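Long-range contacts in SYE1 (Shewanella oneidensis, PDB 4AWT), which is an FMN-dependent oxidoreductase of the Old Yellow Enzyme family that probably reduces carbon-carbon double bonds with electrons from NAD(P)H: residues R19-P24 with A316-F321; G231-P236 with Y266-E271; E78-W83 with A170-F175; A51-S56 with G94-A99. The protein carries 1 engineered substitution. One frame throughout, in Å; residues are numbered along the deposited sequence.

Interaction 1 (R19-P24 with A316-F321); sequences RIVMPP and ADMIGF. With FMN (flavin mononucleotide), chain B.
The seam that closes the barrel of this enzyme lies here, beside the FMN pocket: Ile20 pairs with Ile319, and Val21 with Gly320, in parallel register. Three backbone hydrogen bonds hold it. Ile319 N donates to Arg19 O (2.9 Å). Val21 N donates to Ile319 O (2.9 Å). Phe321 N donates to Val21 O (3.1 Å). Before the strands begin, the Arg19 side chain reaches across to 316-321. Its bend at chi2 (-54°) brings NH1 within 2.9 Å of Asp317 O. That bond uses a carbonyl lone pair and lies in the guanidinium plane. A water links the same NH1 to Asp317 OD1, while Asp317 OD2 forms a salt bridge with Arg289.

The two strands are the first and the eighth of a TIM barrel, and each face of the seam has its own packing. On the Val21 face, Val21 CG2 meets Met318 CE at 3.6 Å, and the two side chains cross at about a right angle. On the Ile20 face, Ile20 CG2 lies 4.0 Å from Phe321 CD1. Helices 304-312 and 331-337 pack against Phe321 there.

Beyond the strands, Pro23 CD sits 3.0 Å from Phe321 O, a buried carbonyl oxygen with no hydrogen-bond partner. Pro24 O accepts a hydrogen bond from the ribityl O2' of FMN (2.7 Å), and Pro24 CB packs against the pyrimidine part of the flavin.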
loop_
_atom_site.group_PDB
_atom_site.type_symbol
_atom_site.label_atom_id
_atom_site.label_comp_id
_atom_site.label_asym_id
_atom_site.label_seq_id
_atom_site.Cartn_x
_atom_site.Cartn_y
_atom_site.Cartn_z
ATOM N N ARG A 19 10.691 1.646 14.981
ATOM C CA ARG A 19 10.275 0.526 14.167
ATOM C C ARG A 19 8.804 0.572 13.795
ATOM O O ARG A 19 8.274 -0.429 13.278
ATOM C CB ARG A 19 10.552 -0.816 14.861
ATOM C CG ARG A 19 11.969 -1.008 15.312
ATOM C CD ARG A 19 12.986 -0.827 14.230
ATOM N NE ARG A 19 14.340 -1.204 14.666
ATOM C CZ ARG A 19 14.821 -2.416 14.641
ATOM N NH1 ARG A 19 14.098 -3.443 14.247
ATOM N NH2 ARG A 19 16.065 -2.642 15.054
ATOM N N ILE A 20 8.132 1.682 14.079
ATOM C CA ILE A 20 6.695 1.808 13.861
ATOM C C ILE A 20 6.443 2.420 12.479
ATOM O O ILE A 20 6.999 3.462 12.137
ATOM C CB ILE A 20 6.067 2.671 14.967
ATOM C CG1 ILE A 20 6.250 1.974 16.310
ATOM C CG2 ILE A 20 4.623 2.997 14.648
ATOM C CD1 ILE A 20 5.997 2.884 17.495
ATOM N N VAL A 21 5.531 1.782 11.742
ATOM C CA VAL A 21 5.112 2.256 10.444
ATOM C C VAL A 21 3.643 2.679 10.497
ATOM O O VAL A 21 2.793 1.992 11.046
ATOM C CB VAL A 21 5.321 1.149 9.385
ATOM C CG1 VAL A 21 4.841 1.590 8.019
ATOM C CG2 VAL A 21 6.784 0.740 9.363
ATOM N N MET A 22 3.353 3.825 9.860
ATOM C CA MET A 22 1.996 4.157 9.483
ATOM C C MET A 22 1.801 3.574 8.090
ATOM O O MET A 22 2.406 4.069 7.127
ATOM C CB MET A 22 1.766 5.670 9.469
ATOM C CG MET A 22 0.363 6.030 9.035
ATOM S SD MET A 22 0.172 7.816 8.994
ATOM C CE MET A 22 -1.454 7.943 8.263
ATOM N N PRO A 23 1.062 2.485 7.955
ATOM C CA PRO A 23 0.920 1.825 6.651
ATOM C C PRO A 23 -0.063 2.634 5.816
ATOM O O PRO A 23 -0.727 3.542 6.304
ATOM C CB PRO A 23 0.353 0.461 7.051
ATOM C CG PRO A 23 -0.568 0.788 8.206
ATOM C CD PRO A 23 0.161 1.897 8.979
ATOM N N PRO A 24 -0.176 2.258 4.531
ATOM C CA PRO A 24 -1.093 2.956 3.628
ATOM C C PRO A 24 -2.521 2.870 4.116
ATOM O O PRO A 24 -3.035 1.793 4.404
ATOM C CB PRO A 24 -0.935 2.196 2.313
ATOM C CG PRO A 24 0.463 1.740 2.354
ATOM C CD PRO A 24 0.604 1.260 3.801
ATOM N N ALA A 316 10.186 -9.852 12.026
ATOM C CA ALA A 316 9.938 -8.562 11.428
ATOM C C ALA A 316 10.986 -7.584 11.924
ATOM O O ALA A 316 11.442 -7.694 13.063
ATOM C CB ALA A 316 8.560 -8.036 11.848
ATOM N N ASP A 317 11.268 -6.575 11.101
ATOM C CA ASP A 317 12.064 -5.456 11.534
ATOM C C ASP A 317 11.224 -4.248 11.940
ATOM O O ASP A 317 11.632 -3.472 12.811
ATOM C CB ASP A 317 13.035 -5.056 10.424
ATOM C CG ASP A 317 13.907 -6.176 10.020
ATOM O OD1 ASP A 317 14.586 -6.761 10.909
ATOM O OD2 ASP A 317 13.918 -6.541 8.811
ATOM N N MET A 318 10.090 -4.059 11.286
ATOM C CA MET A 318 9.188 -2.956 11.543
ATOM C C MET A 318 7.765 -3.478 11.536
ATOM O O MET A 318 7.474 -4.476 10.875
ATOM C CB MET A 318 9.332 -1.839 10.544
ATOM C CG MET A 318 10.728 -1.281 10.375
ATOM S SD MET A 318 10.825 0.116 9.256
ATOM C CE MET A 318 10.236 1.422 10.327
ATOM N N ILE A 319 6.879 -2.760 12.222
ATOM C CA ILE A 319 5.496 -3.151 12.333
ATOM C C ILE A 319 4.617 -1.943 12.012
ATOM O O ILE A 319 4.803 -0.870 12.578
ATOM C CB ILE A 319 5.164 -3.725 13.725
ATOM C CG1 ILE A 319 5.978 -4.974 14.016
ATOM C CG2 ILE A 319 3.665 -3.973 13.862
ATOM C CD1 ILE A 319 5.604 -6.193 13.199
ATOM N N GLY A 320 3.651 -2.164 11.108
ATOM C CA GLY A 320 2.677 -1.161 10.818
ATOM C C GLY A 320 1.413 -1.354 11.638
ATOM O O GLY A 320 0.990 -2.470 11.911
ATOM N N PHE A 321 0.798 -0.211 11.978
ATOM C CA PHE A 321 -0.467 -0.149 12.714
ATOM C C PHE A 321 -1.398 0.710 11.898
ATOM O O PHE A 321 -1.121 1.913 11.729
ATOM C CB PHE A 321 -0.282 0.468 14.101
ATOM C CG PHE A 321 0.716 -0.258 14.966
ATOM C CD1 PHE A 321 2.066 -0.018 14.845
ATOM C CD2 PHE A 321 0.313 -1.185 15.900
ATOM C CE1 PHE A 321 2.992 -0.658 15.627
ATOM C CE2 PHE A 321 1.248 -1.822 16.695
ATOM C CZ PHE A 321 2.580 -1.533 16.571
HETATM N N1 FMN B . -3.616 -0.929 2.365
HETATM C C2 FMN B . -2.907 -0.540 1.311
HETATM O O2 FMN B . -1.909 -1.191 0.902
HETATM N N3 FMN B . -3.255 0.615 0.625
HETATM C C4 FMN B . -4.330 1.411 0.985
HETATM O O4 FMN B . -4.510 2.496 0.373
HETATM C C4A FMN B . -5.127 0.930 2.022
HETATM N N5 FMN B . -6.284 1.611 2.395
HETATM C C5A FMN B . -6.807 1.345 3.689
HETATM C C6 FMN B . -7.775 2.164 4.216
HETATM C C7 FMN B . -8.306 1.955 5.511
HETATM C C7M FMN B . -9.274 2.971 6.067
HETATM C C8 FMN B . -7.869 0.876 6.219
HETATM C C8M FMN B . -8.359 0.596 7.625
HETATM C C9 FMN B . -6.886 0.020 5.683
HETATM C C9A FMN B . -6.336 0.248 4.420
HETATM N N10 FMN B . -5.309 -0.569 3.905
HETATM C C10 FMN B . -4.665 -0.190 2.743
HETATM C "C1'" FMN B . -4.793 -1.674 4.719
HETATM C "C2'" FMN B . -3.874 -1.213 5.865
HETATM O "O2'" FMN B . -2.647 -0.718 5.357
HETATM C "C3'" FMN B . -3.519 -2.340 6.816
HETATM O "O3'" FMN B . -2.718 -3.331 6.191
HETATM C "C4'" FMN B . -4.722 -3.023 7.489
HETATM O "O4'" FMN B . -5.672 -2.078 7.957
HETATM C "C5'" FMN B . -4.305 -4.000 8.572
HETATM O "O5'" FMN B . -3.618 -3.333 9.645
HETATM P P FMN B . -4.424 -2.954 10.993
HETATM O O1P FMN B . -5.420 -1.888 10.610
HETATM O O2P FMN B . -5.099 -4.214 11.486
HETATM O O3P FMN B . -3.336 -2.445 11.905
HETATM O O HOH W 1 15.211 -6.060 13.414
#

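Interaction 2 (G231-P236 with Y266-E271); sequences GVRLAP and YLHIAE. With FMN (flavin mononucleotide), chain B.
Arg233 lies over one face of the His268 ring. Both side chains have CG anti to the backbone N (chi1 -157° and -176°), and they run side by side in the same direction. Arg233 CD makes a CH-pi contact with the ring, 4.0 Å from its centroid, and NE stands above the ring centre. The guanidinium plane is turned 53° from the imidazole. Ala270 CB covers a guanidinium face, 3.7 Å above its plane. The arginine tip reaches FMN: NH1 donates to O2 (2.8 Å) and O2' (3.0 Å), and NH2 donates to O3' (2.8 Å). A positive charge beside O2 and N1 is expected to favour the anionic form of the reduced flavin. Glu179 OE1 is hydrogen-bonded to His268 ND1 and Tyr266 OH, and probably fixes the rotation of both rings.

Gly231 CA sits over the face of the Tyr266 ring, 3.8 Å from its centroid. On the other face of the sheet, Leu234 CD1 meets Leu267 CD1 at 3.8 Å. Four backbone hydrogen bonds zip the strands together, among them His268 N to Val232 O (2.8 Å).

Helix 248-261 connects the two strands in a beta-alpha-beta unit and packs on Leu234 and Leu267. Strands 177-181 and 295-299 flank the pair in the barrel.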
loop_
_atom_site.group_PDB
_atom_site.type_symbol
_atom_site.label_atom_id
_atom_site.label_comp_id
_atom_site.label_asym_id
_atom_site.label_seq_id
_atom_site.Cartn_x
_atom_site.Cartn_y
_atom_site.Cartn_z
ATOM N N GLY A 231 10.200 -0.013 -2.036
ATOM C CA GLY A 231 9.625 -1.087 -1.231
ATOM C C GLY A 231 8.498 -1.728 -2.013
ATOM O O GLY A 231 7.984 -1.148 -2.976
ATOM N N VAL A 232 8.079 -2.929 -1.587
ATOM C CA VAL A 232 6.999 -3.636 -2.224
ATOM C C VAL A 232 6.089 -4.218 -1.148
ATOM O O VAL A 232 6.592 -4.771 -0.171
ATOM C CB VAL A 232 7.500 -4.747 -3.156
ATOM C CG1 VAL A 232 6.357 -5.553 -3.759
ATOM C CG2 VAL A 232 8.386 -4.169 -4.252
ATOM N N ARG A 233 4.778 -4.154 -1.368
ATOM C CA ARG A 233 3.791 -4.750 -0.485
ATOM C C ARG A 233 3.180 -5.979 -1.151
ATOM O O ARG A 233 2.751 -5.927 -2.304
ATOM C CB ARG A 233 2.699 -3.746 -0.125
ATOM C CG ARG A 233 2.004 -4.132 1.177
ATOM C CD ARG A 233 1.047 -3.083 1.698
ATOM N NE ARG A 233 0.849 -3.282 3.129
ATOM C CZ ARG A 233 -0.167 -2.864 3.867
ATOM N NH1 ARG A 233 -1.253 -2.386 3.340
ATOM N NH2 ARG A 233 -0.092 -3.008 5.194
ATOM N N LEU A 234 3.121 -7.083 -0.378
ATOM C CA LEU A 234 2.542 -8.354 -0.787
ATOM C C LEU A 234 1.513 -8.815 0.240
ATOM O O LEU A 234 1.610 -8.470 1.424
ATOM C CB LEU A 234 3.602 -9.464 -0.945
ATOM C CG LEU A 234 4.667 -9.200 -2.002
ATOM C CD1 LEU A 234 5.667 -10.358 -1.976
ATOM C CD2 LEU A 234 4.090 -9.032 -3.407
ATOM N N ALA A 235 0.573 -9.640 -0.208
ATOM C CA ALA A 235 -0.446 -10.246 0.637
ATOM C C ALA A 235 -0.530 -11.727 0.333
ATOM O O ALA A 235 -1.355 -12.174 -0.470
ATOM C CB ALA A 235 -1.774 -9.594 0.432
ATOM N N PRO A 236 0.327 -12.546 0.940
ATOM C CA PRO A 236 0.375 -13.961 0.557
ATOM C C PRO A 236 -0.910 -14.717 0.821
ATOM O O PRO A 236 -1.234 -15.626 0.033
ATOM C CB PRO A 236 1.528 -14.513 1.398
ATOM C CG PRO A 236 2.428 -13.327 1.656
ATOM C CD PRO A 236 1.438 -12.172 1.842
ATOM N N TYR A 266 12.728 -2.562 1.240
ATOM C CA TYR A 266 11.868 -3.256 2.207
ATOM C C TYR A 266 10.860 -4.091 1.480
ATOM O O TYR A 266 10.443 -3.791 0.338
ATOM C CB TYR A 266 11.221 -2.295 3.184
ATOM C CG TYR A 266 10.090 -1.399 2.747
ATOM C CD1 TYR A 266 8.825 -1.895 2.450
ATOM C CD2 TYR A 266 10.241 -0.034 2.720
ATOM C CE1 TYR A 266 7.780 -1.084 2.105
ATOM C CE2 TYR A 266 9.192 0.819 2.463
ATOM C CZ TYR A 266 7.951 0.312 2.156
ATOM O OH TYR A 266 6.915 1.160 1.939
ATOM N N LEU A 267 10.371 -5.088 2.196
ATOM C CA LEU A 267 9.235 -5.931 1.810
ATOM C C LEU A 267 8.217 -5.781 2.928
ATOM O O LEU A 267 8.544 -5.971 4.098
ATOM C CB LEU A 267 9.663 -7.389 1.649
ATOM C CG LEU A 267 8.563 -8.370 1.341
ATOM C CD1 LEU A 267 7.815 -8.032 0.089
ATOM C CD2 LEU A 267 9.139 -9.787 1.251
ATOM N N HIS A 268 6.989 -5.450 2.551
ATOM C CA HIS A 268 5.896 -5.174 3.475
ATOM C C HIS A 268 4.807 -6.221 3.260
ATOM O O HIS A 268 4.285 -6.346 2.159
ATOM C CB HIS A 268 5.420 -3.756 3.203
ATOM C CG HIS A 268 4.360 -3.211 4.109
ATOM N ND1 HIS A 268 3.928 -1.914 3.974
ATOM C CD2 HIS A 268 3.674 -3.704 5.170
ATOM C CE1 HIS A 268 3.049 -1.692 4.939
ATOM N NE2 HIS A 268 2.837 -2.741 5.695
ATOM N N ILE A 269 4.525 -6.981 4.305
ATOM C CA ILE A 269 3.527 -8.033 4.270
ATOM C C ILE A 269 2.240 -7.517 4.916
ATOM O O ILE A 269 2.243 -7.147 6.112
ATOM C CB ILE A 269 4.015 -9.301 4.964
ATOM C CG1 ILE A 269 5.327 -9.798 4.374
ATOM C CG2 ILE A 269 2.929 -10.360 4.963
ATOM C CD1 ILE A 269 5.288 -10.164 2.913
ATOM N N ALA A 270 1.163 -7.500 4.140
ATOM C CA ALA A 270 -0.159 -7.151 4.635
ATOM C C ALA A 270 -0.799 -8.445 5.141
ATOM O O ALA A 270 -1.287 -9.283 4.373
ATOM C CB ALA A 270 -0.986 -6.532 3.540
ATOM N N GLU A 271 -0.681 -8.665 6.445
ATOM C CA GLU A 271 -1.041 -9.905 7.092
ATOM C C GLU A 271 -2.518 -10.068 7.373
ATOM O O GLU A 271 -3.010 -11.195 7.536
ATOM C CB GLU A 271 -0.189 -10.003 8.396
ATOM C CG GLU A 271 -0.295 -11.261 9.178
ATOM C CD GLU A 271 0.700 -11.335 10.307
ATOM O OE1 GLU A 271 1.551 -10.403 10.413
ATOM O OE2 GLU A 271 0.634 -12.301 11.076
HETATM N N1 FMN B . -3.616 -0.929 2.365
HETATM C C2 FMN B . -2.907 -0.540 1.311
HETATM O O2 FMN B . -1.909 -1.191 0.902
HETATM N N3 FMN B . -3.255 0.615 0.625
HETATM C C4 FMN B . -4.330 1.411 0.985
HETATM O O4 FMN B . -4.510 2.496 0.373
HETATM C C4A FMN B . -5.127 0.930 2.022
HETATM N N5 FMN B . -6.284 1.611 2.395
HETATM C C5A FMN B . -6.807 1.345 3.689
HETATM C C6 FMN B . -7.775 2.164 4.216
HETATM C C7 FMN B . -8.306 1.955 5.511
HETATM C C7M FMN B . -9.274 2.971 6.067
HETATM C C8 FMN B . -7.869 0.876 6.219
HETATM C C8M FMN B . -8.359 0.596 7.625
HETATM C C9 FMN B . -6.886 0.020 5.683
HETATM C C9A FMN B . -6.336 0.248 4.420
HETATM N N10 FMN B . -5.309 -0.569 3.905
HETATM C C10 FMN B . -4.665 -0.190 2.743
HETATM C "C1'" FMN B . -4.793 -1.674 4.719
HETATM C "C2'" FMN B . -3.874 -1.213 5.865
HETATM O "O2'" FMN B . -2.647 -0.718 5.357
HETATM C "C3'" FMN B . -3.519 -2.340 6.816
HETATM O "O3'" FMN B . -2.718 -3.331 6.191
HETATM C "C4'" FMN B . -4.722 -3.023 7.489
HETATM O "O4'" FMN B . -5.672 -2.078 7.957
HETATM C "C5'" FMN B . -4.305 -4.000 8.572
HETATM O "O5'" FMN B . -3.618 -3.333 9.645
HETATM P P FMN B . -4.424 -2.954 10.993
HETATM O O1P FMN B . -5.420 -1.888 10.610
HETATM O O2P FMN B . -5.099 -4.214 11.486
HETATM O O3P FMN B . -3.336 -2.445 11.905
#

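Interaction 3 (E78-W83 with A170-F175); sequences EQIAGW and AMEAGF
Ile80, Trp83 and Ala173 carry this contact between two helices on the outside of the TIM barrel. Helix 77-92 meets the C-terminal end of helix 153-172, which closes in a Schellman motif with Gly174 at positive phi. The packing is apolar, and no hydrogen bond joins the two segments.

Ile80 points at the helix end. Its CG2 branch, anti to the backbone N, lies 4.0 Å from Ala173 CB and also touches the aliphatic part of Glu172. The Glu172 chain is extended and crosses Ile80 at about a right angle. Ala173 CB packs against helix 77-92, 3.5 Å from Ile80 O and 3.8 Å from Trp83 CB. Ala173 O takes a hydrogen bond from Thr87 OG1 of helix 77-92, one turn beyond Trp83.

Trp83 turns a face of its indole to Phe175. The pair is an offset edge-to-face stack: the Phe175 centroid is 5.2 Å from that of the five-membered ring, and the planes meet at 64°. Phe175 also packs on Ile97 and Ala99 of strand 96-102. Trp83 NE1, on the pyrrole edge, is hydrogen-bonded to Thr59 OG1. Phe175 CZ stands 3.4 Å above the indole plane, offset toward the rim, with Trp83 CE3 3.6 Å away.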
loop_
_atom_site.group_PDB
_atom_site.type_symbol
_atom_site.label_atom_id
_atom_site.label_comp_id
_atom_site.label_asym_id
_atom_site.label_seq_id
_atom_site.Cartn_x
_atom_site.Cartn_y
_atom_site.Cartn_z
ATOM N N GLU A 78 -0.310 19.030 -10.913
ATOM C CA GLU A 78 -1.005 19.511 -9.720
ATOM C C GLU A 78 -0.989 18.459 -8.618
ATOM O O GLU A 78 -0.853 18.774 -7.436
ATOM C CB GLU A 78 -2.420 19.885 -10.044
ATOM C CG GLU A 78 -2.488 20.977 -11.089
ATOM C CD GLU A 78 -2.442 20.536 -12.531
ATOM O OE1 GLU A 78 -2.127 19.458 -13.053
ATOM O OE2 GLU A 78 -2.803 21.400 -13.393
ATOM N N GLN A 79 -1.175 17.196 -9.001
ATOM C CA GLN A 79 -1.129 16.097 -8.028
ATOM C C GLN A 79 0.234 16.010 -7.381
ATOM O O GLN A 79 0.350 15.738 -6.176
ATOM C CB GLN A 79 -1.491 14.797 -8.727
ATOM C CG GLN A 79 -2.957 14.644 -8.960
ATOM C CD GLN A 79 -3.301 13.533 -9.935
ATOM O OE1 GLN A 79 -2.411 12.901 -10.525
ATOM N NE2 GLN A 79 -4.562 13.255 -10.089
ATOM N N ILE A 80 1.296 16.160 -8.172
ATOM C CA ILE A 80 2.651 16.136 -7.634
ATOM C C ILE A 80 2.820 17.252 -6.626
ATOM O O ILE A 80 3.392 17.061 -5.556
ATOM C CB ILE A 80 3.659 16.196 -8.797
ATOM C CG1 ILE A 80 3.550 14.941 -9.643
ATOM C CG2 ILE A 80 5.064 16.477 -8.325
ATOM C CD1 ILE A 80 4.317 15.035 -10.952
ATOM N N ALA A 81 2.329 18.448 -6.966
ATOM C CA ALA A 81 2.460 19.597 -6.079
ATOM C C ALA A 81 1.662 19.419 -4.816
ATOM O O ALA A 81 2.102 19.847 -3.737
ATOM C CB ALA A 81 2.004 20.833 -6.857
ATOM N N GLY A 82 0.466 18.826 -4.904
ATOM C CA GLY A 82 -0.287 18.557 -3.680
ATOM C C GLY A 82 0.451 17.621 -2.777
ATOM O O GLY A 82 0.528 17.801 -1.544
ATOM N N TRP A 83 1.061 16.589 -3.350
ATOM C CA TRP A 83 1.889 15.696 -2.555
ATOM C C TRP A 83 3.103 16.407 -1.980
ATOM O O TRP A 83 3.514 16.068 -0.877
ATOM C CB TRP A 83 2.259 14.449 -3.323
ATOM C CG TRP A 83 1.246 13.369 -3.385
ATOM C CD1 TRP A 83 0.769 12.745 -4.506
ATOM C CD2 TRP A 83 0.623 12.706 -2.276
ATOM N NE1 TRP A 83 -0.094 11.755 -4.184
ATOM C CE2 TRP A 83 -0.205 11.697 -2.809
ATOM C CE3 TRP A 83 0.696 12.837 -0.888
ATOM C CZ2 TRP A 83 -0.968 10.853 -1.998
ATOM C CZ3 TRP A 83 -0.052 11.999 -0.092
ATOM C CH2 TRP A 83 -0.874 11.023 -0.647
ATOM N N ALA A 170 6.925 10.774 -7.822
ATOM C CA ALA A 170 7.019 10.733 -6.361
ATOM C C ALA A 170 8.293 11.405 -5.879
ATOM O O ALA A 170 8.295 12.119 -4.880
ATOM C CB ALA A 170 6.967 9.297 -5.878
ATOM N N MET A 171 9.406 11.213 -6.591
ATOM C CA MET A 171 10.634 11.877 -6.217
ATOM C C MET A 171 10.494 13.383 -6.408
ATOM O O MET A 171 10.956 14.165 -5.559
ATOM C CB MET A 171 11.841 11.331 -6.955
ATOM C CG MET A 171 12.139 9.858 -6.699
ATOM S SD MET A 171 12.339 9.396 -4.967
ATOM C CE MET A 171 10.707 8.913 -4.514
ATOM N N GLU A 172 9.847 13.805 -7.482
ATOM C CA GLU A 172 9.633 15.234 -7.711
ATOM C C GLU A 172 8.763 15.840 -6.617
ATOM O O GLU A 172 8.932 17.010 -6.266
ATOM C CB GLU A 172 8.956 15.452 -9.071
ATOM C CG GLU A 172 8.811 16.906 -9.477
ATOM C CD GLU A 172 8.140 17.185 -10.807
ATOM O OE1 GLU A 172 7.906 16.285 -11.589
ATOM O OE2 GLU A 172 7.964 18.405 -10.982
ATOM N N ALA A 173 7.835 15.056 -6.063
ATOM C CA ALA A 173 6.971 15.456 -4.967
ATOM C C ALA A 173 7.676 15.421 -3.612
ATOM O O ALA A 173 7.050 15.776 -2.614
ATOM C CB ALA A 173 5.757 14.605 -4.905
ATOM N N GLY A 174 8.927 15.005 -3.564
ATOM C CA GLY A 174 9.694 14.997 -2.330
ATOM C C GLY A 174 9.530 13.780 -1.467
ATOM O O GLY A 174 9.973 13.785 -0.329
ATOM N N PHE A 175 8.911 12.718 -1.975
ATOM C CA PHE A 175 8.917 11.475 -1.218
ATOM C C PHE A 175 10.319 10.921 -1.097
ATOM O O PHE A 175 11.170 11.112 -1.968
ATOM C CB PHE A 175 8.003 10.423 -1.870
ATOM C CG PHE A 175 6.528 10.720 -1.739
ATOM C CD1 PHE A 175 5.853 10.333 -0.590
ATOM C CD2 PHE A 175 5.816 11.333 -2.733
ATOM C CE1 PHE A 175 4.485 10.551 -0.457
ATOM C CE2 PHE A 175 4.437 11.533 -2.613
ATOM C CZ PHE A 175 3.782 11.130 -1.476
#

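Interaction 4 (A51-S56 with G94-A99); sequences AGLIVS and GCAIFA
Backbone hydrogen bonds join Ile54 to Ala96 and Phe98, and Ser56 to Phe98, in parallel register. Ile54 N donates to Ala96 O (3.0 Å) in an almost straight bond, 179° at the hydrogen. Phe98 N donates to Ile54 O (2.9 Å), and Ser56 N donates to Phe98 O (2.8 Å). A CA-H...O contact adds to these: Ile97 CA lies 3.1 Å from Ile54 O.

Apolar packing occurs on both faces. On one, Leu53 CD1 touches Ala96 CB at 4.0 Å and Phe98 CD1 at 3.9 Å. Leu53 CG is anti to the backbone N (chi1 174°), and this carries CD1 across to the neighbouring strand. On the other, Ile54 CG2 meets Ile97 CD1 at 3.8 Å.

Ser56 adds a polar side chain. Its OG packs on Ala99 CA and is hydrogen-bonded to Gln100 N.

Strands 53-60 and 96-102 are linked through helix 77-92 as a beta-alpha-beta unit. Trp83 of that helix rests on Ser56, and Thr87 and His91 rest on Ile97. Strands 20-22 and 177-181 lie on either side of the pair.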
loop_
_atom_site.group_PDB
_atom_site.type_symbol
_atom_site.label_atom_id
_atom_site.label_comp_id
_atom_site.label_asym_id
_atom_site.label_seq_id
_atom_site.Cartn_x
_atom_site.Cartn_y
_atom_site.Cartn_z
ATOM N N ALA A 51 5.721 8.400 13.748
ATOM C CA ALA A 51 6.071 7.121 13.175
ATOM C C ALA A 51 7.523 7.143 12.714
ATOM O O ALA A 51 8.045 8.170 12.316
ATOM C CB ALA A 51 5.169 6.849 11.978
ATOM N N GLY A 52 8.128 5.972 12.664
ATOM C CA GLY A 52 9.431 5.854 12.029
ATOM C C GLY A 52 9.363 6.051 10.513
ATOM O O GLY A 52 10.242 6.643 9.905
ATOM N N LEU A 53 8.310 5.517 9.909
ATOM C CA LEU A 53 8.071 5.607 8.475
ATOM C C LEU A 53 6.577 5.781 8.258
ATOM O O LEU A 53 5.794 5.057 8.844
ATOM C CB LEU A 53 8.525 4.315 7.771
ATOM C CG LEU A 53 8.207 4.204 6.293
ATOM C CD1 LEU A 53 8.977 5.194 5.453
ATOM C CD2 LEU A 53 8.516 2.765 5.828
ATOM N N ILE A 54 6.212 6.715 7.379
ATOM C CA ILE A 54 4.869 6.810 6.843
ATOM C C ILE A 54 4.880 6.267 5.418
ATOM O O ILE A 54 5.741 6.659 4.624
ATOM C CB ILE A 54 4.362 8.251 6.847
ATOM C CG1 ILE A 54 4.201 8.749 8.300
ATOM C CG2 ILE A 54 3.054 8.370 6.070
ATOM C CD1 ILE A 54 3.853 10.208 8.404
ATOM N N VAL A 55 3.913 5.429 5.098
ATOM C CA VAL A 55 3.627 5.048 3.724
ATOM C C VAL A 55 2.306 5.694 3.374
ATOM O O VAL A 55 1.319 5.513 4.089
ATOM C CB VAL A 55 3.597 3.542 3.514
ATOM C CG1 VAL A 55 3.564 3.269 2.006
ATOM C CG2 VAL A 55 4.774 2.841 4.148
ATOM N N SER A 56 2.275 6.475 2.303
ATOM C CA SER A 56 1.044 7.116 1.909
ATOM C C SER A 56 -0.028 6.085 1.596
ATOM O O SER A 56 0.230 4.967 1.181
ATOM C CB SER A 56 1.219 8.002 0.678
ATOM O OG SER A 56 1.235 7.271 -0.544
ATOM N N GLY A 94 10.494 15.701 10.926
ATOM C CA GLY A 94 11.485 14.633 11.142
ATOM C C GLY A 94 10.832 13.279 10.898
ATOM O O GLY A 94 10.477 12.628 11.837
ATOM N N CYS A 95 10.653 12.880 9.675
ATOM C CA CYS A 95 9.972 11.610 9.448
ATOM C C CYS A 95 10.274 11.308 7.984
ATOM O O CYS A 95 10.547 12.209 7.209
ATOM C CB CYS A 95 8.488 11.598 9.719
ATOM S SG CYS A 95 7.636 10.041 9.541
ATOM N N ALA A 96 10.277 10.062 7.627
ATOM C CA ALA A 96 10.411 9.586 6.243
ATOM C C ALA A 96 9.046 9.197 5.718
ATOM O O ALA A 96 8.215 8.680 6.452
ATOM C CB ALA A 96 11.342 8.384 6.178
ATOM N N ILE A 97 8.828 9.438 4.416
ATOM C CA ILE A 97 7.547 9.110 3.823
ATOM C C ILE A 97 7.751 8.531 2.420
ATOM O O ILE A 97 8.475 9.098 1.593
ATOM C CB ILE A 97 6.606 10.307 3.828
ATOM C CG1 ILE A 97 5.230 9.921 3.265
ATOM C CG2 ILE A 97 7.170 11.540 3.149
ATOM C CD1 ILE A 97 4.126 10.946 3.486
ATOM N N PHE A 98 7.108 7.391 2.190
ATOM C CA PHE A 98 7.097 6.723 0.890
ATOM C C PHE A 98 5.716 6.858 0.275
ATOM O O PHE A 98 4.715 6.834 0.991
ATOM C CB PHE A 98 7.462 5.248 1.003
ATOM C CG PHE A 98 8.943 4.917 1.062
ATOM C CD1 PHE A 98 9.872 5.718 1.711
ATOM C CD2 PHE A 98 9.400 3.750 0.452
ATOM C CE1 PHE A 98 11.213 5.367 1.746
ATOM C CE2 PHE A 98 10.743 3.402 0.491
ATOM C CZ PHE A 98 11.646 4.198 1.141
ATOM N N ALA A 99 5.647 6.961 -1.053
ATOM C CA ALA A 99 4.395 7.002 -1.778
ATOM C C ALA A 99 3.992 5.599 -2.209
ATOM O O ALA A 99 4.780 4.932 -2.876
ATOM C CB ALA A 99 4.498 7.862 -3.031
HETATM O O HOH W 2 9.985 10.024 12.713
#

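Overall arrangement
All four contacts belong to one TIM barrel. Interactions 1, 2 and 4 pair neighbouring strands of its sheet: first with eighth, fifth with sixth, second with third. Interaction 3 packs helices outside it. Along the chain, interaction 1 encloses the others. Interactions 3 and 4 cross, and interaction 2 follows both. The centres of interactions 1 and 4 are about 10 Å apart, and backbone hydrogen bonds run from Met22 to Leu53 and Val55. The centres of interactions 1 and 2 are about 11 Å apart, and both touch FMN. Tyr266 packs on Phe98, joining interactions 2 and 4. Phe175 and Trp83 tie interaction 3 to strands 96-102 and 53-60. Residues far apart in sequence thus hold the flavin.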